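Bacteriocin (Pseudomonas syringae pv. tomato, PDB 4FZL) probably kills related bacteria by degrading the peptidoglycan precursor lipid II, as expected of a calcium-binding bacteriocin of the colicin M family. Local coordinates at residues L163-I168 and I226-S231; N167-L172 and R191-V196; S39-K44 and E78-Y83. All blocks are in the same frame, centred on the assembly; numbering follows the deposited sequence.

Interaction 1 of 3, residues L163-I168 and I226-S231; sequences LTLGNI and IEIPGS. With CA (calcium ion), chain C.
T164 chi1 of -61° sets OG1 beside the backbone N and leaves CG2 trans to that N; I226, straight through CG1 (chi2 -172°), pushes CD1 out to meet this methyl. The two side chains cross at about a right angle, T164 CG2 lying 3.8 Å from I226 CD1. Next along, L165 CD2 sits against both branches of I226, 4.1 Å from I226 CG2 and equally far from I226 CD1. The same methyl reaches I228 CD1 at 4.2 Å, and I168 CG2 touches that I228 CD1 as well. No hydrogen bond crosses the contact: it is a small, buried aliphatic patch behind a calcium site. On the polar side, L165 O binds the calcium ion at 2.2 Å and N167 O at 2.4 Å, with two waters and D195 among the further ligands. G166, at positive phi (64°), ends the helical run and turns the chain between the two carbonyls. The patch thus lies where helix 159-165 gives way to strand 167-178, opposite the end of strand 224-227. Helix 96-106 packs on T164 through P97 and A100, F114 touches L165 and I226, and helix 116-119 adds V119 against L165 and I116 against I228.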
# COMPACT_ATOMS: atom_id res chain seq x y z
N LEU A 163 -1.85 6.93 0.27
CA LEU A 163 -3.20 6.67 -0.23
C LEU A 163 -3.79 5.45 0.42
O LEU A 163 -5.01 5.38 0.66
CB LEU A 163 -3.16 6.48 -1.74
CG LEU A 163 -2.93 7.71 -2.59
CD1 LEU A 163 -2.68 7.47 -4.07
CD2 LEU A 163 -4.01 8.78 -2.32
N THR A 164 -2.92 4.50 0.76
CA THR A 164 -3.35 3.24 1.35
C THR A 164 -3.42 3.34 2.89
O THR A 164 -4.38 2.85 3.48
CB THR A 164 -2.35 2.13 0.97
OG1 THR A 164 -2.33 1.99 -0.48
CG2 THR A 164 -2.70 0.85 1.68
N LEU A 165 -2.41 3.96 3.51
CA LEU A 165 -2.22 3.95 4.98
C LEU A 165 -2.61 5.24 5.73
O LEU A 165 -2.89 5.23 6.93
CB LEU A 165 -0.73 3.73 5.27
CG LEU A 165 -0.23 2.33 4.86
CD1 LEU A 165 1.28 2.24 5.08
CD2 LEU A 165 -1.01 1.21 5.58
N GLY A 166 -2.52 6.39 5.04
CA GLY A 166 -2.71 7.64 5.72
C GLY A 166 -1.61 7.86 6.79
O GLY A 166 -0.40 7.78 6.48
N ASN A 167 -2.01 8.15 8.02
CA ASN A 167 -1.07 8.14 9.12
C ASN A 167 -0.96 6.74 9.69
O ASN A 167 -1.89 6.00 9.59
CB ASN A 167 -1.53 9.08 10.24
CG ASN A 167 -1.62 10.51 9.78
OD1 ASN A 167 -0.79 10.99 8.97
ND2 ASN A 167 -2.63 11.22 10.25
N ILE A 168 0.21 6.41 10.18
CA ILE A 168 0.40 5.17 10.88
C ILE A 168 1.13 5.49 12.17
O ILE A 168 1.53 6.62 12.41
CB ILE A 168 1.20 4.19 10.01
CG1 ILE A 168 2.60 4.66 9.63
CG2 ILE A 168 0.45 3.77 8.76
CD1 ILE A 168 3.45 3.66 8.88
N ILE A 226 -4.53 -3.88 8.09
CA ILE A 226 -3.33 -3.97 7.35
C ILE A 226 -2.21 -4.22 8.38
O ILE A 226 -1.89 -3.37 9.23
CB ILE A 226 -3.04 -2.72 6.47
CG1 ILE A 226 -4.15 -2.53 5.43
CG2 ILE A 226 -1.69 -2.84 5.74
CD1 ILE A 226 -3.90 -1.46 4.41
N GLU A 227 -1.56 -5.39 8.24
CA GLU A 227 -0.41 -5.75 9.06
C GLU A 227 0.82 -5.25 8.42
O GLU A 227 0.95 -5.37 7.19
CB GLU A 227 -0.36 -7.27 9.26
CG GLU A 227 -1.59 -7.78 9.91
CD GLU A 227 -1.61 -9.24 10.25
OE1 GLU A 227 -0.68 -9.97 9.92
OE2 GLU A 227 -2.58 -9.63 10.92
N ILE A 228 1.73 -4.66 9.19
CA ILE A 228 2.89 -3.99 8.63
C ILE A 228 4.16 -4.61 9.31
O ILE A 228 4.80 -3.98 10.15
CB ILE A 228 2.87 -2.47 8.82
CG1 ILE A 228 1.60 -1.88 8.32
CG2 ILE A 228 4.05 -1.87 8.10
CD1 ILE A 228 1.43 -0.36 8.56
N PRO A 229 4.43 -5.91 8.96
CA PRO A 229 5.43 -6.65 9.70
C PRO A 229 6.84 -6.25 9.33
O PRO A 229 7.04 -5.73 8.24
CB PRO A 229 5.13 -8.12 9.30
CG PRO A 229 4.72 -7.98 7.83
CD PRO A 229 3.85 -6.72 7.86
N GLY A 230 7.81 -6.56 10.22
CA GLY A 230 9.22 -6.42 9.94
C GLY A 230 9.83 -5.25 10.69
O GLY A 230 9.17 -4.49 11.34
N SER A 231 11.11 -5.06 10.51
CA SER A 231 11.79 -3.98 11.11
C SER A 231 12.78 -3.39 10.15
O SER A 231 13.27 -4.09 9.26
CB SER A 231 12.43 -4.47 12.42
OG SER A 231 13.45 -5.41 12.09
CA CA C . -3.88 4.89 8.90
O HOH W 1 -4.80 7.17 8.54
O HOH W 2 -5.34 4.50 7.56

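Interaction 2 of 3, residues N167-L172 and R191-V196. With CA (calcium ion), chain C; EDO (1,2-ethanediol), chain E; EDO (1,2-ethanediol), chain F.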
# COMPACT_ATOMS: atom_id res chain seq x y z
N ASN A 167 -2.01 8.15 8.02
CA ASN A 167 -1.07 8.14 9.12
C ASN A 167 -0.96 6.74 9.69
O ASN A 167 -1.89 6.00 9.59
CB ASN A 167 -1.53 9.08 10.24
CG ASN A 167 -1.62 10.51 9.78
OD1 ASN A 167 -0.79 10.99 8.97
ND2 ASN A 167 -2.63 11.22 10.25
N ILE A 168 0.21 6.41 10.18
CA ILE A 168 0.40 5.17 10.88
C ILE A 168 1.13 5.49 12.17
O ILE A 168 1.53 6.62 12.41
CB ILE A 168 1.20 4.19 10.01
CG1 ILE A 168 2.60 4.66 9.63
CG2 ILE A 168 0.45 3.77 8.76
CD1 ILE A 168 3.45 3.66 8.88
N THR A 169 1.34 4.49 12.97
CA THR A 169 2.13 4.64 14.21
C THR A 169 3.34 3.75 14.02
O THR A 169 3.24 2.57 13.67
CB THR A 169 1.31 4.30 15.41
OG1 THR A 169 0.05 5.02 15.48
CG2 THR A 169 2.12 4.47 16.75
N LEU A 170 4.47 4.35 14.30
CA LEU A 170 5.75 3.69 14.29
C LEU A 170 6.30 3.52 15.68
O LEU A 170 5.90 4.23 16.65
CB LEU A 170 6.76 4.47 13.46
CG LEU A 170 6.38 4.61 11.98
CD1 LEU A 170 7.43 5.42 11.19
CD2 LEU A 170 6.25 3.26 11.33
N ARG A 171 7.15 2.50 15.81
CA ARG A 171 7.88 2.25 17.03
C ARG A 171 9.37 2.31 16.80
O ARG A 171 9.85 1.71 15.85
CB ARG A 171 7.55 0.86 17.57
CG ARG A 171 8.30 0.41 18.80
CD ARG A 171 7.82 -0.96 19.16
NE ARG A 171 8.50 -1.50 20.31
CZ ARG A 171 8.49 -2.80 20.61
NH1 ARG A 171 7.97 -3.69 19.76
NH2 ARG A 171 9.13 -3.23 21.71
N LEU A 172 10.10 3.08 17.61
CA LEU A 172 11.55 3.17 17.56
C LEU A 172 12.06 2.48 18.80
O LEU A 172 11.76 2.91 19.94
CB LEU A 172 12.01 4.64 17.55
CG LEU A 172 13.52 4.86 17.38
CD1 LEU A 172 14.13 4.35 16.05
CD2 LEU A 172 13.80 6.37 17.62
N ARG A 191 9.72 -0.26 13.78
CA ARG A 191 8.63 -1.20 13.48
C ARG A 191 7.34 -0.41 13.34
O ARG A 191 7.32 0.80 13.60
CB ARG A 191 8.46 -2.21 14.59
CG ARG A 191 9.71 -3.06 14.78
CD ARG A 191 9.63 -3.92 16.01
NE ARG A 191 10.95 -4.44 16.31
CZ ARG A 191 11.25 -5.18 17.36
NH1 ARG A 191 10.32 -5.46 18.26
NH2 ARG A 191 12.49 -5.60 17.51
N ALA A 192 6.28 -1.11 12.93
CA ALA A 192 5.00 -0.41 12.62
C ALA A 192 3.87 -1.18 13.22
O ALA A 192 3.89 -2.40 13.20
CB ALA A 192 4.83 -0.32 11.11
N PHE A 193 2.90 -0.44 13.77
CA PHE A 193 1.68 -1.01 14.26
C PHE A 193 0.69 -1.29 13.12
O PHE A 193 0.66 -0.57 12.11
CB PHE A 193 1.08 -0.06 15.28
CG PHE A 193 1.90 0.07 16.52
CD1 PHE A 193 2.90 1.01 16.62
CD2 PHE A 193 1.59 -0.68 17.62
CE1 PHE A 193 3.66 1.15 17.76
CE2 PHE A 193 2.37 -0.57 18.76
CZ PHE A 193 3.40 0.34 18.83
N ASN A 194 -0.19 -2.28 13.34
CA ASN A 194 -1.22 -2.57 12.34
C ASN A 194 -2.07 -1.30 12.10
O ASN A 194 -2.29 -0.49 13.04
CB ASN A 194 -2.14 -3.67 12.85
CG ASN A 194 -1.44 -5.00 12.99
OD1 ASN A 194 -0.35 -5.24 12.51
ND2 ASN A 194 -2.12 -5.91 13.67
N ASP A 195 -2.60 -1.16 10.89
CA ASP A 195 -3.39 0.02 10.47
C ASP A 195 -4.77 -0.44 9.97
O ASP A 195 -4.87 -1.37 9.18
CB ASP A 195 -2.64 0.76 9.42
CG ASP A 195 -3.10 2.24 9.26
OD1 ASP A 195 -2.96 3.10 10.19
OD2 ASP A 195 -3.51 2.57 8.13
N VAL A 196 -5.81 0.23 10.43
CA VAL A 196 -7.15 -0.10 9.98
C VAL A 196 -7.42 0.60 8.65
O VAL A 196 -7.28 1.86 8.57
CB VAL A 196 -8.16 0.25 10.97
CG1 VAL A 196 -9.62 0.13 10.42
CG2 VAL A 196 -7.88 -0.65 12.18
CA CA C . -3.88 4.89 8.90
C1 EDO E . 5.44 -2.65 16.62
O1 EDO E . 6.33 -3.56 17.30
C2 EDO E . 4.05 -3.15 16.63
O2 EDO E . 3.91 -4.39 15.96
C1 EDO F . 7.62 -6.91 20.74
O1 EDO F . 6.77 -8.13 20.78
C2 EDO F . 7.91 -6.57 22.18
O2 EDO F . 9.22 -6.11 22.56
O HOH W 1 -4.80 7.17 8.54
O HOH W 3 -0.19 2.12 12.35
O HOH W 2 -5.34 4.50 7.56
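The F193 ring turns its edge to the neighbouring strand, with T169 O and L170 O near the ring plane, while C2 of a 1,2-ethanediol molecule sits 3.6 Å above one face, offset toward the rim. T169 CG2 packs against CD1 and CE1 of the ring. This is the beta hairpin of strands 167-178 and 184-197. On one face of the hairpin R171 and R191 run side by side, their guanidinium planes 83° apart. R171 reaches there fully extended, CG trans to the backbone N (chi1 176°). In the R191 conformer described, R171 NH1 and R191 NH1 are 3.3 Å apart, two like-charged donors that do not bond. The charges have separate partners, D147 for R171 and E189 for R191. Two ethanediol molecules, probably from the crystallisation liquor, accept bonds at the R171 guanidinium, one from NH1 and the other from NH2.

R171 and R191 form a hydrogen-bonded antiparallel pair, R171 N to R191 O 2.8 Å and R191 N to R171 O 2.9 Å. L170 and A192 make the adjoining non-hydrogen-bonded pair, L170 CD2 resting on A192 CB. F193 N to T169 O, 3.0 Å, is the last direct backbone bond before the strands part; a water then bridges T169 N and F193 O. Beyond this gap I168 CG2 lies against the D195 carboxylate, which grips the calcium ion with both oxygens, OD1 at 2.4 Å and OD2 at 2.5 Å. D195 OD1 and N167 O, 3.1 Å apart, are held together by the metal they share.

Interaction 3 of 3, residues S39-K44 and E78-Y83; sequences SKVALK and ENIIKY
K44 meets the main-chain carbonyls of E78 and I81, while K40, one helical turn earlier, reaches the E78 side chain. The K44 chain bends at chi3 (-81°), which brings its ammonium group between the two carbonyls. K44 NZ donates to E78 O at 2.6 Å and to I81 O at 2.9 Å. The approach to I81 O is almost straight on (C=O...N angle 168°), whereas at E78 O the donor stands 34° out of the carbonyl plane. A water makes a weak third link to K44 NZ and accepts from Y83 N, and F106 adds a cation-pi contact; together these partners would help offset the cost of burying the charge.

K40, by contrast, stays extended and crosses the E78 side chain at a slant. Its NZ forms a long, weak salt bridge to E78 OE2, 3.5 Å; two waters also bridge K40 NZ and the carboxylate, each with one weak leg. The glutamate thus meets one lysine through its carboxylate and the other through its main-chain oxygen.

Deeper in, to one side of these polar groups, V41 and I81 form an aliphatic layer. V41 CG1 meets I81 CG2 at 3.8 Å, and that same I81 methyl lies 3.9 Å from K44 CB, thus touching both residues. I81 CD1 extends along to the K44 carbonyl, while V41 CG2 rests more loosely on I80 CG1. I70 of helix 59-70 and V6 of helix 5-12 close over V41 and I80. The arrangement is a helix-to-loop contact in the helical part of the protein, away from the calcium site: a lysine of helix 37-54 donates hydrogen bonds to two main-chain carbonyls of the loop between helices 59-70 and 96-106.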
# COMPACT_ATOMS: atom_id res chain seq x y z
N SER A 39 -14.41 -2.62 -15.83
CA SER A 39 -13.84 -1.96 -14.66
C SER A 39 -13.48 -2.91 -13.52
O SER A 39 -12.38 -2.80 -12.89
CB SER A 39 -14.77 -0.86 -14.12
OG SER A 39 -14.97 0.16 -15.00
N LYS A 40 -14.36 -3.86 -13.25
CA LYS A 40 -14.17 -4.81 -12.13
C LYS A 40 -13.05 -5.74 -12.49
O LYS A 40 -12.19 -6.06 -11.66
CB LYS A 40 -15.46 -5.53 -11.80
CG LYS A 40 -16.50 -4.63 -11.11
CD LYS A 40 -17.76 -5.43 -10.85
CE LYS A 40 -18.98 -4.57 -10.54
NZ LYS A 40 -20.26 -5.32 -10.65
N VAL A 41 -13.06 -6.17 -13.74
CA VAL A 41 -11.98 -7.10 -14.18
C VAL A 41 -10.58 -6.35 -14.19
O VAL A 41 -9.57 -6.92 -13.72
CB VAL A 41 -12.24 -7.73 -15.56
CG1 VAL A 41 -11.02 -8.53 -16.09
CG2 VAL A 41 -13.47 -8.63 -15.46
N ALA A 42 -10.55 -5.09 -14.65
CA ALA A 42 -9.34 -4.28 -14.53
C ALA A 42 -8.87 -4.19 -13.07
O ALA A 42 -7.71 -4.45 -12.76
CB ALA A 42 -9.48 -2.88 -15.21
N LEU A 43 -9.79 -3.87 -12.15
CA LEU A 43 -9.41 -3.65 -10.77
C LEU A 43 -8.82 -4.94 -10.16
O LEU A 43 -7.80 -4.93 -9.47
CB LEU A 43 -10.62 -3.15 -9.99
CG LEU A 43 -10.32 -2.84 -8.52
CD1 LEU A 43 -9.20 -1.82 -8.32
CD2 LEU A 43 -11.59 -2.31 -7.85
N LYS A 44 -9.49 -6.08 -10.43
CA LYS A 44 -8.96 -7.34 -10.00
C LYS A 44 -7.60 -7.74 -10.60
O LYS A 44 -6.77 -8.36 -9.94
CB LYS A 44 -10.03 -8.44 -10.12
CG LYS A 44 -11.18 -8.37 -9.14
CD LYS A 44 -12.16 -9.55 -9.12
CE LYS A 44 -13.14 -9.43 -10.21
NZ LYS A 44 -14.08 -10.62 -10.13
N GLU A 78 -17.75 -10.97 -15.01
CA GLU A 78 -16.83 -10.36 -14.01
C GLU A 78 -15.98 -11.34 -13.19
O GLU A 78 -15.00 -10.93 -12.57
CB GLU A 78 -17.56 -9.41 -13.05
CG GLU A 78 -18.57 -10.14 -12.21
CD GLU A 78 -19.57 -9.19 -11.52
OE1 GLU A 78 -20.71 -8.98 -12.01
OE2 GLU A 78 -19.17 -8.61 -10.51
N ASN A 79 -16.35 -12.63 -13.23
CA ASN A 79 -15.64 -13.70 -12.55
C ASN A 79 -14.61 -14.44 -13.39
O ASN A 79 -14.06 -15.43 -12.93
CB ASN A 79 -16.65 -14.68 -11.92
CG ASN A 79 -17.50 -14.00 -10.94
OD1 ASN A 79 -18.72 -14.15 -10.92
ND2 ASN A 79 -16.88 -13.18 -10.15
N ILE A 80 -14.25 -13.89 -14.55
CA ILE A 80 -13.19 -14.49 -15.33
C ILE A 80 -11.81 -14.30 -14.72
O ILE A 80 -10.85 -14.93 -15.15
CB ILE A 80 -13.17 -14.03 -16.81
CG1 ILE A 80 -13.01 -12.50 -16.94
CG2 ILE A 80 -14.44 -14.52 -17.51
CD1 ILE A 80 -13.15 -11.96 -18.35
N ILE A 81 -11.74 -13.45 -13.72
CA ILE A 81 -10.63 -13.40 -12.82
C ILE A 81 -11.29 -13.33 -11.44
O ILE A 81 -12.22 -12.53 -11.20
CB ILE A 81 -9.68 -12.25 -13.04
CG1 ILE A 81 -8.59 -12.19 -11.96
CG2 ILE A 81 -10.47 -10.90 -13.11
CD1 ILE A 81 -7.46 -11.26 -12.31
N LYS A 82 -10.82 -14.20 -10.53
CA LYS A 82 -11.30 -14.27 -9.13
C LYS A 82 -10.30 -13.64 -8.19
O LYS A 82 -9.15 -13.80 -8.36
CB LYS A 82 -11.65 -15.70 -8.75
CG LYS A 82 -12.92 -16.16 -9.48
CD LYS A 82 -13.23 -17.63 -9.29
CE LYS A 82 -14.56 -17.97 -9.96
NZ LYS A 82 -14.65 -19.40 -10.39
N TYR A 83 -10.81 -12.93 -7.20
CA TYR A 83 -9.99 -12.35 -6.15
C TYR A 83 -9.65 -13.50 -5.23
O TYR A 83 -10.52 -14.00 -4.53
CB TYR A 83 -10.73 -11.20 -5.47
CG TYR A 83 -9.81 -10.38 -4.59
CD1 TYR A 83 -9.00 -9.40 -5.15
CD2 TYR A 83 -9.71 -10.61 -3.25
CE1 TYR A 83 -8.14 -8.64 -4.39
CE2 TYR A 83 -8.84 -9.83 -2.45
CZ TYR A 83 -8.06 -8.87 -3.04
OH TYR A 83 -7.15 -8.15 -2.29
O HOH W 4 -21.00 -5.96 -13.41
O HOH W 5 -20.92 -8.14 -8.76
O HOH W 6 -13.80 -12.31 -7.24

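From the N terminus, interaction 3 comes first: residues 39-44 meet 78-83, closing a loop of 33 residues that contains the rest of helix 37-54 and all of helix 59-70. It is complete well before the others begin. The chain then passes through helices and strand 142-153 to residues 163-168, where interaction 1 opens; it closes only at 226-231. Interaction 2, the hairpin contact of 167-172 with 191-196, starts from the overlapping residues N167 and I168 and closes within that longer loop. Interactions 1 and 2 touch and share the calcium ion, tying the sheet to helix 159-165. Interaction 3 lies about 25 Å from interaction 1, centre to centre, in the helical part.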